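Local coordinates for putative hemin transport system, substrate-binding protein (Burkholderia cenocepacia J2315, PDB 5GIZ) that binds heme in the periplasm and probably hands it to an inner-membrane ABC transporter as the substrate-binding protein of a heme-uptake system, at residues Q126-D131 with P253-A258; R239-D244 with H263-D268; T27-L32 with L115-A120; I9-A14 with L71-A76. One frame throughout, in Å; residues are numbered along the deposited sequence. Where two conformers were deposited one is given.

Contact 1: residues Q126-D131 with P253-A258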
loop_
_atom_site.group_PDB
_atom_site.type_symbol
_atom_site.label_atom_id
_atom_site.label_comp_id
_atom_site.label_asym_id
_atom_site.label_seq_id
_atom_site.Cartn_x
_atom_site.Cartn_y
_atom_site.Cartn_z
ATOM N N GLN A 126 -3.584 -2.181 -19.874
ATOM C CA GLN A 126 -4.891 -2.285 -20.448
ATOM C C GLN A 126 -5.839 -3.045 -19.505
ATOM O O GLN A 126 -6.962 -2.633 -19.303
ATOM C CB GLN A 126 -4.750 -2.943 -21.796
ATOM C CG GLN A 126 -6.028 -3.198 -22.522
ATOM C CD GLN A 126 -5.753 -4.019 -23.784
ATOM O OE1 GLN A 126 -5.416 -5.200 -23.710
ATOM N NE2 GLN A 126 -5.816 -3.401 -24.897
ATOM N N ARG A 127 -5.359 -4.126 -18.884
ATOM C CA ARG A 127 -6.178 -4.896 -17.905
ATOM C C ARG A 127 -6.503 -4.054 -16.685
ATOM O O ARG A 127 -7.642 -3.965 -16.222
ATOM C CB ARG A 127 -5.427 -6.159 -17.406
ATOM C CG ARG A 127 -5.067 -7.160 -18.482
ATOM C CD ARG A 127 -4.826 -8.586 -17.982
ATOM N NE ARG A 127 -3.761 -8.754 -16.987
ATOM C CZ ARG A 127 -2.452 -8.812 -17.245
ATOM N NH1 ARG A 127 -1.961 -8.696 -18.488
ATOM N NH2 ARG A 127 -1.613 -8.990 -16.230
ATOM N N PHE A 128 -5.462 -3.429 -16.135
ATOM C CA PHE A 128 -5.589 -2.562 -15.004
ATOM C C PHE A 128 -6.634 -1.472 -15.262
ATOM O O PHE A 128 -7.526 -1.234 -14.433
ATOM C CB PHE A 128 -4.228 -1.958 -14.661
ATOM C CG PHE A 128 -4.275 -1.015 -13.537
ATOM C CD1 PHE A 128 -4.557 0.319 -13.748
ATOM C CD2 PHE A 128 -4.002 -1.430 -12.235
ATOM C CE1 PHE A 128 -4.561 1.235 -12.733
ATOM C CE2 PHE A 128 -4.011 -0.526 -11.210
ATOM C CZ PHE A 128 -4.284 0.819 -11.436
ATOM N N ASP A 129 -6.541 -0.821 -16.420
ATOM C CA ASP A 129 -7.462 0.268 -16.751
ATOM C C ASP A 129 -8.904 -0.176 -16.884
ATOM O O ASP A 129 -9.801 0.500 -16.423
ATOM C CB ASP A 129 -7.043 0.969 -18.045
ATOM C CG ASP A 129 -5.824 1.862 -17.884
ATOM O OD1 ASP A 129 -5.376 2.126 -16.739
ATOM O OD2 ASP A 129 -5.276 2.370 -18.920
ATOM N N ARG A 130 -9.117 -1.388 -17.426
ATOM C CA ARG A 130 -10.452 -1.965 -17.516
ATOM C C ARG A 130 -10.965 -2.247 -16.111
ATOM O O ARG A 130 -12.106 -1.924 -15.771
ATOM C CB ARG A 130 -10.388 -3.232 -18.386
ATOM C CG ARG A 130 -11.695 -3.929 -18.631
ATOM C CD ARG A 130 -11.496 -4.978 -19.719
ATOM N NE ARG A 130 -10.530 -6.047 -19.378
ATOM C CZ ARG A 130 -9.385 -6.333 -20.020
ATOM N NH1 ARG A 130 -8.967 -5.638 -21.088
ATOM N NH2 ARG A 130 -8.632 -7.361 -19.589
ATOM N N ASP A 131 -10.130 -2.867 -15.303
ATOM C CA ASP A 131 -10.552 -3.149 -13.948
ATOM C C ASP A 131 -10.819 -1.877 -13.140
ATOM O O ASP A 131 -11.744 -1.813 -12.298
ATOM C CB ASP A 131 -9.524 -4.004 -13.229
ATOM C CG ASP A 131 -9.428 -5.412 -13.789
ATOM O OD1 ASP A 131 -10.308 -5.881 -14.509
ATOM O OD2 ASP A 131 -8.462 -6.084 -13.487
ATOM N N PRO A 253 -0.779 -3.049 -8.580
ATOM C CA PRO A 253 -1.660 -3.499 -9.649
ATOM C C PRO A 253 -3.000 -4.022 -9.176
ATOM O O PRO A 253 -3.871 -4.292 -9.978
ATOM C CB PRO A 253 -0.833 -4.548 -10.403
ATOM C CG PRO A 253 0.191 -4.963 -9.422
ATOM C CD PRO A 253 0.485 -3.806 -8.546
ATOM N N ARG A 254 -3.147 -4.262 -7.873
ATOM C CA ARG A 254 -4.453 -4.676 -7.320
ATOM C C ARG A 254 -5.318 -3.541 -6.860
ATOM O O ARG A 254 -6.354 -3.742 -6.247
ATOM C CB ARG A 254 -4.266 -5.667 -6.146
ATOM C CG ARG A 254 -3.644 -7.000 -6.523
ATOM C CD ARG A 254 -3.555 -7.981 -5.342
ATOM N NE ARG A 254 -2.625 -7.524 -4.332
ATOM C CZ ARG A 254 -2.587 -7.963 -3.051
ATOM N NH1 ARG A 254 -3.521 -8.794 -2.593
ATOM N NH2 ARG A 254 -1.660 -7.520 -2.220
ATOM N N LEU A 255 -4.922 -2.312 -7.206
ATOM C CA LEU A 255 -5.677 -1.149 -6.742
ATOM C C LEU A 255 -7.202 -1.285 -7.023
ATOM O O LEU A 255 -8.003 -1.001 -6.172
ATOM C CB LEU A 255 -5.133 0.158 -7.338
ATOM C CG LEU A 255 -5.834 1.413 -6.825
ATOM C CD1 LEU A 255 -5.570 1.743 -5.381
ATOM C CD2 LEU A 255 -5.437 2.597 -7.683
ATOM N N PRO A 256 -7.604 -1.679 -8.234
ATOM C CA PRO A 256 -9.040 -1.770 -8.524
ATOM C C PRO A 256 -9.759 -2.744 -7.592
ATOM O O PRO A 256 -10.820 -2.399 -7.061
ATOM C CB PRO A 256 -9.078 -2.216 -9.967
ATOM C CG PRO A 256 -7.776 -1.701 -10.535
ATOM C CD PRO A 256 -6.789 -1.986 -9.428
ATOM N N LEU A 257 -9.142 -3.878 -7.318
ATOM C CA LEU A 257 -9.724 -4.842 -6.374
ATOM C C LEU A 257 -9.694 -4.355 -4.970
ATOM O O LEU A 257 -10.645 -4.554 -4.222
ATOM C CB LEU A 257 -8.990 -6.175 -6.479
ATOM C CG LEU A 257 -9.533 -7.320 -5.620
ATOM C CD1 LEU A 257 -10.943 -7.694 -5.995
ATOM C CD2 LEU A 257 -8.545 -8.469 -5.730
ATOM N N ALA A 258 -8.608 -3.696 -4.577
ATOM C CA ALA A 258 -8.524 -3.120 -3.253
ATOM C C ALA A 258 -9.611 -2.069 -2.985
ATOM O O ALA A 258 -10.230 -2.057 -1.925
ATOM C CB ALA A 258 -7.163 -2.510 -3.025
HETATM O O HOH W 1 -6.611 -4.804 -11.826
#

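Contact 2: residues R239-D244 with H263-D268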
loop_
_atom_site.group_PDB
_atom_site.type_symbol
_atom_site.label_atom_id
_atom_site.label_comp_id
_atom_site.label_asym_id
_atom_site.label_seq_id
_atom_site.Cartn_x
_atom_site.Cartn_y
_atom_site.Cartn_z
ATOM N N ARG A 239 -18.397 -0.557 14.835
ATOM C CA ARG A 239 -18.185 -0.665 13.374
ATOM C C ARG A 239 -16.710 -0.557 12.973
ATOM O O ARG A 239 -16.106 0.504 13.011
ATOM C CB ARG A 239 -18.974 0.425 12.693
ATOM C CG ARG A 239 -19.385 0.155 11.315
ATOM C CD ARG A 239 -20.300 1.291 10.878
ATOM N NE ARG A 239 -21.682 1.307 11.348
ATOM C CZ ARG A 239 -22.320 2.373 11.857
ATOM N NH1 ARG A 239 -21.691 3.541 12.113
ATOM N NH2 ARG A 239 -23.637 2.310 12.146
ATOM N N VAL A 240 -16.142 -1.719 12.722
ATOM C CA VAL A 240 -14.731 -1.904 12.427
ATOM C C VAL A 240 -14.594 -2.644 11.124
ATOM O O VAL A 240 -15.294 -3.655 10.912
ATOM C CB VAL A 240 -14.079 -2.740 13.567
ATOM C CG1 VAL A 240 -12.614 -3.026 13.295
ATOM C CG2 VAL A 240 -14.257 -2.032 14.898
ATOM N N VAL A 241 -13.660 -2.194 10.272
ATOM C CA VAL A 241 -13.275 -2.908 9.059
ATOM C C VAL A 241 -11.770 -3.116 9.077
ATOM O O VAL A 241 -11.017 -2.172 9.313
ATOM C CB VAL A 241 -13.615 -2.102 7.798
ATOM C CG1 VAL A 241 -13.006 -2.711 6.564
ATOM C CG2 VAL A 241 -15.140 -2.035 7.676
ATOM N N SER A 242 -11.353 -4.350 8.849
ATOM C CA SER A 242 -9.924 -4.657 8.696
ATOM C C SER A 242 -9.633 -5.083 7.267
ATOM O O SER A 242 -10.507 -5.650 6.605
ATOM C CB SER A 242 -9.489 -5.718 9.716
ATOM O OG SER A 242 -10.172 -6.930 9.562
ATOM N N LEU A 243 -8.404 -4.830 6.821
ATOM C CA LEU A 243 -7.892 -5.364 5.588
ATOM C C LEU A 243 -6.359 -5.485 5.726
ATOM O O LEU A 243 -5.723 -4.720 6.440
ATOM C CB LEU A 243 -8.341 -4.496 4.379
ATOM C CG LEU A 243 -8.141 -5.103 2.996
ATOM C CD1 LEU A 243 -8.982 -6.342 2.788
ATOM C CD2 LEU A 243 -8.509 -4.099 1.927
ATOM N N ASP A 244 -5.799 -6.405 4.997
ATOM C CA ASP A 244 -4.345 -6.552 4.944
ATOM C C ASP A 244 -3.643 -5.286 4.525
ATOM O O ASP A 244 -4.087 -4.648 3.577
ATOM C CB ASP A 244 -4.071 -7.669 3.947
ATOM C CG ASP A 244 -2.671 -7.820 3.607
ATOM O OD1 ASP A 244 -1.908 -8.498 4.378
ATOM O OD2 ASP A 244 -2.269 -7.321 2.571
ATOM N N HIS A 263 -14.736 -0.683 -0.531
ATOM C CA HIS A 263 -16.099 -0.188 -0.712
ATOM C C HIS A 263 -17.131 -1.272 -0.266
ATOM O O HIS A 263 -18.088 -0.958 0.423
ATOM C CB HIS A 263 -16.338 0.170 -2.187
ATOM C CG HIS A 263 -17.735 0.548 -2.510
ATOM N ND1 HIS A 263 -18.606 -0.358 -3.063
ATOM C CD2 HIS A 263 -18.407 1.719 -2.407
ATOM C CE1 HIS A 263 -19.775 0.231 -3.258
ATOM N NE2 HIS A 263 -19.663 1.504 -2.932
ATOM N N ARG A 264 -16.879 -2.540 -0.583
ATOM C CA ARG A 264 -17.783 -3.606 -0.156
ATOM C C ARG A 264 -17.807 -3.658 1.357
ATOM O O ARG A 264 -18.868 -3.742 1.965
ATOM C CB ARG A 264 -17.328 -5.002 -0.654
ATOM C CG ARG A 264 -18.158 -6.178 -0.201
ATOM C CD ARG A 264 -17.528 -7.569 -0.405
ATOM N NE ARG A 264 -17.448 -7.872 -1.817
ATOM C CZ ARG A 264 -16.335 -7.940 -2.513
ATOM N NH1 ARG A 264 -15.166 -7.812 -1.942
ATOM N NH2 ARG A 264 -16.388 -8.206 -3.821
ATOM N N ARG A 265 -16.633 -3.646 1.962
ATOM C CA ARG A 265 -16.546 -3.760 3.416
ATOM C C ARG A 265 -17.172 -2.605 4.185
ATOM O O ARG A 265 -17.893 -2.765 5.195
ATOM C CB ARG A 265 -15.122 -4.050 3.911
ATOM C CG ARG A 265 -14.567 -5.376 3.348
ATOM C CD ARG A 265 -13.259 -5.788 4.016
ATOM N NE ARG A 265 -12.843 -7.013 3.391
ATOM C CZ ARG A 265 -11.964 -7.874 3.885
ATOM N NH1 ARG A 265 -11.347 -7.667 5.045
ATOM N NH2 ARG A 265 -11.753 -8.955 3.228
ATOM N N LEU A 266 -16.985 -1.420 3.643
ATOM C CA LEU A 266 -17.583 -0.245 4.279
ATOM C C LEU A 266 -19.109 -0.322 4.091
ATOM O O LEU A 266 -19.867 0.031 5.015
ATOM C CB LEU A 266 -17.072 1.031 3.630
ATOM C CG LEU A 266 -15.621 1.402 3.892
ATOM C CD1 LEU A 266 -15.288 2.678 3.173
ATOM C CD2 LEU A 266 -15.334 1.658 5.359
ATOM N N SER A 267 -19.544 -0.773 2.920
ATOM C CA SER A 267 -20.960 -0.893 2.599
ATOM C C SER A 267 -21.666 -1.917 3.493
ATOM O O SER A 267 -22.802 -1.694 3.987
ATOM C CB SER A 267 -21.184 -1.220 1.133
ATOM O OG SER A 267 -20.690 -0.151 0.346
ATOM N N ASP A 268 -21.007 -3.064 3.717
ATOM C CA ASP A 268 -21.545 -4.059 4.625
ATOM C C ASP A 268 -21.611 -3.464 6.026
ATOM O O ASP A 268 -22.614 -3.630 6.765
ATOM C CB ASP A 268 -20.620 -5.292 4.636
ATOM C CG ASP A 268 -20.794 -6.242 3.430
ATOM O OD1 ASP A 268 -21.691 -6.062 2.591
ATOM O OD2 ASP A 268 -19.994 -7.207 3.379
HETATM O O HOH W 2 -9.128 -8.434 7.233
#

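Contact 3: residues T27-L32 with L115-A120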
loop_
_atom_site.group_PDB
_atom_site.type_symbol
_atom_site.label_atom_id
_atom_site.label_comp_id
_atom_site.label_asym_id
_atom_site.label_seq_id
_atom_site.Cartn_x
_atom_site.Cartn_y
_atom_site.Cartn_z
ATOM N N THR A 27 11.819 -14.487 -16.386
ATOM C CA THR A 27 11.454 -14.464 -17.792
ATOM C C THR A 27 12.744 -14.571 -18.589
ATOM O O THR A 27 13.812 -14.801 -18.012
ATOM C CB THR A 27 10.716 -13.151 -18.149
ATOM O OG1 THR A 27 11.650 -12.055 -18.181
ATOM C CG2 THR A 27 9.597 -12.878 -17.152
ATOM N N PRO A 28 12.665 -14.422 -19.918
ATOM C CA PRO A 28 13.948 -14.389 -20.600
ATOM C C PRO A 28 14.797 -13.151 -20.228
ATOM O O PRO A 28 16.010 -13.253 -20.196
ATOM C CB PRO A 28 13.554 -14.390 -22.087
ATOM C CG PRO A 28 12.224 -15.076 -22.114
ATOM C CD PRO A 28 11.541 -14.628 -20.853
ATOM N N ARG A 29 14.167 -12.017 -19.912
ATOM C CA ARG A 29 14.913 -10.764 -19.741
ATOM C C ARG A 29 15.396 -10.516 -18.315
ATOM O O ARG A 29 16.259 -9.662 -18.106
ATOM C CB ARG A 29 14.088 -9.531 -20.187
ATOM C CG ARG A 29 13.325 -9.619 -21.520
ATOM C CD ARG A 29 14.079 -9.160 -22.768
ATOM N NE ARG A 29 14.985 -8.032 -22.533
ATOM C CZ ARG A 29 16.313 -8.111 -22.418
ATOM N NH1 ARG A 29 16.957 -9.276 -22.524
ATOM N NH2 ARG A 29 17.013 -7.005 -22.189
ATOM N N TYR A 30 14.840 -11.208 -17.323
ATOM C CA TYR A 30 15.199 -10.888 -15.932
ATOM C C TYR A 30 14.711 -11.950 -14.971
ATOM O O TYR A 30 13.800 -12.720 -15.275
ATOM C CB TYR A 30 14.603 -9.535 -15.487
ATOM C CG TYR A 30 13.098 -9.527 -15.563
ATOM C CD1 TYR A 30 12.319 -9.997 -14.518
ATOM C CD2 TYR A 30 12.458 -9.099 -16.717
ATOM C CE1 TYR A 30 10.946 -10.010 -14.612
ATOM C CE2 TYR A 30 11.096 -9.100 -16.819
ATOM C CZ TYR A 30 10.333 -9.545 -15.774
ATOM O OH TYR A 30 8.953 -9.561 -15.907
ATOM N N ARG A 31 15.321 -11.966 -13.793
ATOM C CA ARG A 31 14.895 -12.817 -12.681
ATOM C C ARG A 31 14.934 -11.989 -11.413
ATOM O O ARG A 31 15.923 -11.287 -11.152
ATOM C CB ARG A 31 15.862 -14.022 -12.559
ATOM C CG ARG A 31 15.873 -14.915 -13.789
ATOM C CD ARG A 31 17.069 -15.846 -13.893
ATOM N NE ARG A 31 18.287 -15.183 -14.353
ATOM C CZ ARG A 31 19.380 -15.018 -13.625
ATOM N NH1 ARG A 31 19.407 -15.465 -12.365
ATOM N NH2 ARG A 31 20.448 -14.409 -14.154
ATOM N N LEU A 32 13.860 -12.007 -10.626
ATOM C CA LEU A 32 13.834 -11.326 -9.360
ATOM C C LEU A 32 14.547 -12.225 -8.338
ATOM O O LEU A 32 14.218 -13.403 -8.253
ATOM C CB LEU A 32 12.393 -11.036 -8.960
ATOM C CG LEU A 32 11.662 -10.284 -10.094
ATOM C CD1 LEU A 32 10.159 -10.500 -10.128
ATOM C CD2 LEU A 32 11.984 -8.807 -10.010
ATOM N N LEU A 115 12.579 -3.117 -17.047
ATOM C CA LEU A 115 12.754 -4.570 -17.253
ATOM C C LEU A 115 12.784 -4.983 -18.742
ATOM O O LEU A 115 12.929 -6.164 -19.044
ATOM C CB LEU A 115 11.677 -5.358 -16.502
ATOM C CG LEU A 115 11.716 -5.244 -14.971
ATOM C CD1 LEU A 115 10.572 -6.050 -14.383
ATOM C CD2 LEU A 115 13.043 -5.688 -14.378
ATOM N N ASP A 116 12.655 -3.993 -19.616
ATOM C CA ASP A 116 12.663 -4.167 -21.076
ATOM C C ASP A 116 11.577 -5.141 -21.496
ATOM O O ASP A 116 11.783 -6.051 -22.323
ATOM C CB ASP A 116 14.051 -4.603 -21.536
ATOM C CG ASP A 116 14.206 -4.597 -23.031
ATOM O OD1 ASP A 116 13.575 -3.788 -23.760
ATOM O OD2 ASP A 116 15.034 -5.426 -23.475
ATOM N N VAL A 117 10.399 -4.952 -20.903
ATOM C CA VAL A 117 9.223 -5.701 -21.326
ATOM C C VAL A 117 8.063 -4.756 -21.626
ATOM O O VAL A 117 6.995 -4.845 -21.018
ATOM C CB VAL A 117 8.832 -6.792 -20.319
ATOM C CG1 VAL A 117 9.871 -7.917 -20.317
ATOM C CG2 VAL A 117 8.647 -6.243 -18.885
ATOM N N ARG A 118 8.268 -3.858 -22.587
ATOM C CA ARG A 118 7.241 -2.890 -23.001
ATOM C C ARG A 118 5.883 -3.530 -23.326
ATOM O O ARG A 118 4.877 -3.054 -22.849
ATOM C CB ARG A 118 7.761 -2.052 -24.185
ATOM C CG ARG A 118 6.708 -1.541 -25.179
ATOM C CD ARG A 118 7.382 -0.916 -26.402
ATOM N NE ARG A 118 7.620 -1.899 -27.462
ATOM C CZ ARG A 118 6.702 -2.290 -28.344
ATOM N NH1 ARG A 118 5.472 -1.791 -28.294
ATOM N NH2 ARG A 118 7.005 -3.183 -29.283
ATOM N N ASP A 119 5.858 -4.585 -24.127
ATOM C CA ASP A 119 4.593 -5.243 -24.512
ATOM C C ASP A 119 3.790 -5.786 -23.300
ATOM O O ASP A 119 2.584 -5.588 -23.214
ATOM C CB ASP A 119 4.845 -6.371 -25.516
ATOM C CG ASP A 119 5.101 -5.857 -26.947
ATOM O OD1 ASP A 119 5.017 -4.635 -27.207
ATOM O OD2 ASP A 119 5.392 -6.710 -27.818
ATOM N N ALA A 120 4.478 -6.460 -22.394
ATOM C CA ALA A 120 3.871 -6.943 -21.149
ATOM C C ALA A 120 3.299 -5.745 -20.371
ATOM O O ALA A 120 2.195 -5.819 -19.797
ATOM C CB ALA A 120 4.892 -7.690 -20.319
HETATM O O HOH W 3 15.670 -6.851 -18.119
#

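Contact 4: residues I9-A14 with L71-A76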
loop_
_atom_site.group_PDB
_atom_site.type_symbol
_atom_site.label_atom_id
_atom_site.label_comp_id
_atom_site.label_asym_id
_atom_site.label_seq_id
_atom_site.Cartn_x
_atom_site.Cartn_y
_atom_site.Cartn_z
ATOM N N ILE A 9 16.595 -6.813 -7.951
ATOM C CA ILE A 9 16.084 -6.655 -6.604
ATOM C C ILE A 9 15.017 -5.565 -6.595
ATOM O O ILE A 9 15.161 -4.545 -7.261
ATOM C CB ILE A 9 17.223 -6.387 -5.609
ATOM C CG1 ILE A 9 18.099 -7.652 -5.517
ATOM C CG2 ILE A 9 16.686 -5.897 -4.250
ATOM C CD1 ILE A 9 19.336 -7.478 -4.671
ATOM N N VAL A 10 13.948 -5.790 -5.833
ATOM C CA VAL A 10 12.840 -4.842 -5.822
ATOM C C VAL A 10 12.586 -4.424 -4.376
ATOM O O VAL A 10 12.511 -5.272 -3.490
ATOM C CB VAL A 10 11.582 -5.456 -6.473
ATOM C CG1 VAL A 10 10.449 -4.430 -6.522
ATOM C CG2 VAL A 10 11.901 -5.996 -7.855
ATOM N N ILE A 11 12.447 -3.135 -4.171
ATOM C CA ILE A 11 12.189 -2.536 -2.867
ATOM C C ILE A 11 10.851 -1.869 -2.934
ATOM O O ILE A 11 10.723 -0.886 -3.637
ATOM C CB ILE A 11 13.282 -1.539 -2.417
ATOM C CG1 ILE A 11 14.714 -2.091 -2.573
ATOM C CG2 ILE A 11 12.926 -1.098 -1.005
ATOM C CD1 ILE A 11 14.993 -3.363 -1.878
ATOM N N GLY A 12 9.884 -2.360 -2.157
ATOM C CA GLY A 12 8.563 -1.822 -2.114
ATOM C C GLY A 12 7.557 -2.848 -2.610
ATOM O O GLY A 12 7.573 -3.273 -3.759
ATOM N N GLY A 13 6.669 -3.256 -1.724
ATOM C CA GLY A 13 5.738 -4.309 -2.044
ATOM C C GLY A 13 4.947 -4.155 -3.331
ATOM O O GLY A 13 4.764 -5.100 -4.102
ATOM N N ALA A 14 4.487 -2.951 -3.609
ATOM C CA ALA A 14 3.757 -2.736 -4.832
ATOM C C ALA A 14 4.599 -2.853 -6.061
ATOM O O ALA A 14 4.088 -3.179 -7.116
ATOM C CB ALA A 14 3.062 -1.373 -4.813
ATOM N N LEU A 71 14.980 -1.887 -8.494
ATOM C CA LEU A 71 13.815 -1.061 -8.623
ATOM C C LEU A 71 13.399 -0.665 -7.239
ATOM O O LEU A 71 13.096 -1.526 -6.417
ATOM C CB LEU A 71 12.683 -1.829 -9.300
ATOM C CG LEU A 71 13.060 -2.512 -10.627
ATOM C CD1 LEU A 71 11.861 -3.381 -11.090
ATOM C CD2 LEU A 71 13.516 -1.519 -11.633
ATOM N N ALA A 72 13.415 0.638 -6.969
ATOM C CA ALA A 72 13.227 1.131 -5.626
ATOM C C ALA A 72 12.080 2.077 -5.485
ATOM O O ALA A 72 11.928 3.037 -6.269
ATOM C CB ALA A 72 14.502 1.826 -5.146
ATOM N N SER A 73 11.277 1.829 -4.473
ATOM C CA SER A 73 10.146 2.703 -4.203
ATOM C C SER A 73 10.695 3.997 -3.635
ATOM O O SER A 73 11.853 4.082 -3.160
ATOM C CB SER A 73 9.226 2.037 -3.206
ATOM O OG SER A 73 9.909 1.983 -1.996
ATOM N N ALA A 74 9.785 4.961 -3.568
ATOM C CA ALA A 74 10.073 6.267 -2.983
ATOM C C ALA A 74 10.541 6.146 -1.531
ATOM O O ALA A 74 11.322 6.949 -1.067
ATOM C CB ALA A 74 8.814 7.140 -3.075
ATOM N N GLU A 75 10.073 5.122 -0.842
ATOM C CA GLU A 75 10.341 4.905 0.579
ATOM C C GLU A 75 11.687 4.188 0.877
ATOM O O GLU A 75 12.172 4.151 2.029
ATOM C CB GLU A 75 9.128 4.153 1.162
ATOM C CG GLU A 75 7.792 4.923 1.024
ATOM C CD GLU A 75 6.887 4.547 -0.178
ATOM O OE1 GLU A 75 7.316 3.901 -1.148
ATOM O OE2 GLU A 75 5.690 4.926 -0.167
ATOM N N ALA A 76 12.331 3.637 -0.154
ATOM C CA ALA A 76 13.572 2.864 0.028
ATOM C C ALA A 76 14.719 3.694 0.630
ATOM O O ALA A 76 14.973 4.787 0.186
ATOM C CB ALA A 76 13.999 2.280 -1.309
#

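Contact 1: residues Q126-D131 with P253-A258
F128 on the long helix 118-141 points its ring at the turn that starts helix 255-269. Its CG lies anti to the backbone N (chi1 178°), which brings the end of the ring up against 253-258. One side of the ring then does the touching. CD2 comes 3.6 Å from P253 O, and this carbonyl oxygen sits at the ring edge, near its plane. CE2, one atom further out, meets CD of P256 at 3.6 Å and CB of L255 at 4.1 Å. P256 crosses F128 at about a right angle, with its CG over one ring face toward the rim. The same proline reaches the next turn of the helix, where its CB lies 3.7 Å from D131 CB. V101, V104 and I108 of helix 101-114 also pack on F128, so this ring joins three helices. A water bridges the outer side. It donates to D131 OD2 at 2.8 Å and, weakly, to P253 O. No direct hydrogen bond links the two segments. The chemistry is therefore apolar between the ring, P256 and L255, with the P253 carbonyl at the ring edge and a water bridge next to exposed D131. It fastens the interdomain helix 118-141 to the C-terminal helix.

Contact 2: residues R239-D244 with H263-D268
S242 O on strand 240-243 takes a hydrogen bond from R265 NH1 of helix 255-269, at 2.7 Å. The bond is short but bent, with an N-H...O angle of 135°. The donor is tilted 22° from the carbonyl plane. The same NH1 also donates to a water at 3.2 Å. That water lies in the guanidinium plane and is hydrogen-bonded to S242 OG as well, so backbone and side chain of one serine both connect to the arginine.

R265 reaches the strand with an extended chain from CG to NE. Its aliphatic part packs on V241, whose CG1 touches R265 CB at 3.6 Å. V241 CG2 turns to the helix backbone and lies 3.8 Å from R265 O. Further out, L243 crosses the arginine at about a right angle. Its CD1 sits over the centre of one guanidinium face, 3.5 Å from CZ. L266 adds a looser apolar contact, from its CD2 to V241 CG2.

The helix runs nearly antiparallel to the strand, at 160°, with the segment axes 8.8 Å apart. V241 and L266 also touch V206 of the neighbouring parallel strand 206-210, so the helix lies against one face of the C-terminal domain's sheet. R265 thus serves in two ways. Its methylenes pack with valine, while its charged end is held by a backbone carbonyl, a water and a leucine methyl over its face. The positive charge probably finds partial compensation in that carbonyl dipole, as no carboxylate of the two segments meets it.

Contact 3: residues T27-L32 with L115-A120
A Schellman motif at D116 ends helix 101-114, and the short turn from there into helix 118-141 packs against the start of strand 30-35. V117 is the N-cap residue of the second helix. L115 meets Y30 over a ring face. Its CD1 lies 3.9 Å from the ring centroid and 15° off the normal, a CH-pi contact. V117 CG1 comes to the ring edge instead, 3.9 Å from CE2. The two side chains thus hold Y30 from different directions. T27 OG1 lies over the face opposite L115. It also accepts from the backbone N of R29 at 3.1 Å, which makes an ST turn. The Y30 ring takes the crowded position between backbone N and carbonyl carbon (chi1 60°), which sets it between T27 and L115.

R29 handles the outer side. Bends at chi2 and chi3 turn its NE and NH2 onto the D116 carboxylate. OD2 accepts from both, each at 2.8 Å. Both bonds are weak in angle, and the guanidinium and carboxylate planes stand 85° apart, so this is a salt bridge through one oxygen rather than a flat two-oxygen pairing. R29 CG meets V117 CG1 at 4.0 Å. A water donates to R29 O at 2.9 Å and weakly to L115 O, linking the two backbones.

L22 of helix 13-23 also packs on Y30. The contact thus ties an outermost strand of the N-terminal parallel sheet to the start of helix 118-141. A single long helix joining two lobes is characteristic of the heme- and siderophore-binding periplasmic proteins.

Contact 4: residues I9-A14 with L71-A76
I11 has CG2 anti to its own amide nitrogen, and this torsion sends the methyl to A76, whose CB it meets at 3.6 Å. V10 has CG1 in that position instead (chi1 -177°), which leaves CG2 to face CD1 of L71 at 4.2 Å. V10 and L71 point to one face of the parallel sheet of the N-terminal alpha/beta domain, I11 and A72 to the other. A76, from the turn, meets I11 on that second side.

Strands 6-11 and 69-72 are neighbours in this sheet. L71 N donates to I9 O at 2.9 Å, and I11 N donates to L71 O at 2.8 Å. Both bonds run nearly along the C=O axis. L71 is thus gripped through both its N-H and its carbonyl by the two residues flanking V10, the usual parallel pattern. L71 O also receives a CA-H...O contact from V10. The third bond, S73 N to I11 O at 2.9 Å, is more bent, at 138°, and comes as both strands leave the sheet.

Beyond it the chains part. G12 is the N-cap residue of helix 13-23. At its backbone angles a CB would jam against the preceding carbonyl O, which by itself calls for glycine. Its N donates to D36 OD1. The other chain enters a type I turn from S73 to A76, closed by A76 N to S73 O. These strand ends border the heme pocket: G13 contacts heme in a heme-bound form of this protein, and Q54, another heme contact, touches I11 and S73. The S73 side chain packs on G12, its OG 4.0 Å from G12 CA.

From the N terminus, strand 6-11 enters contact 4, and the chain then passes through helix 13-23 to residues 27-32 of contact 3. Contact 4 closes at 71-76 and contact 3 at 115-120, so these two loops cross. They also touch, L32 on V10 and L115 on L71, in the N-terminal domain. Helix 118-141 then carries the chain to contact 1, which closes only at 253-258. Contact 2 opens at 239-244 within that span and closes at 263-268, so contacts 1 and 2 cross too. Both use helix 255-269. P253 packs on A14, joining contacts 1 and 4, whereas contact 2 lies in the other domain.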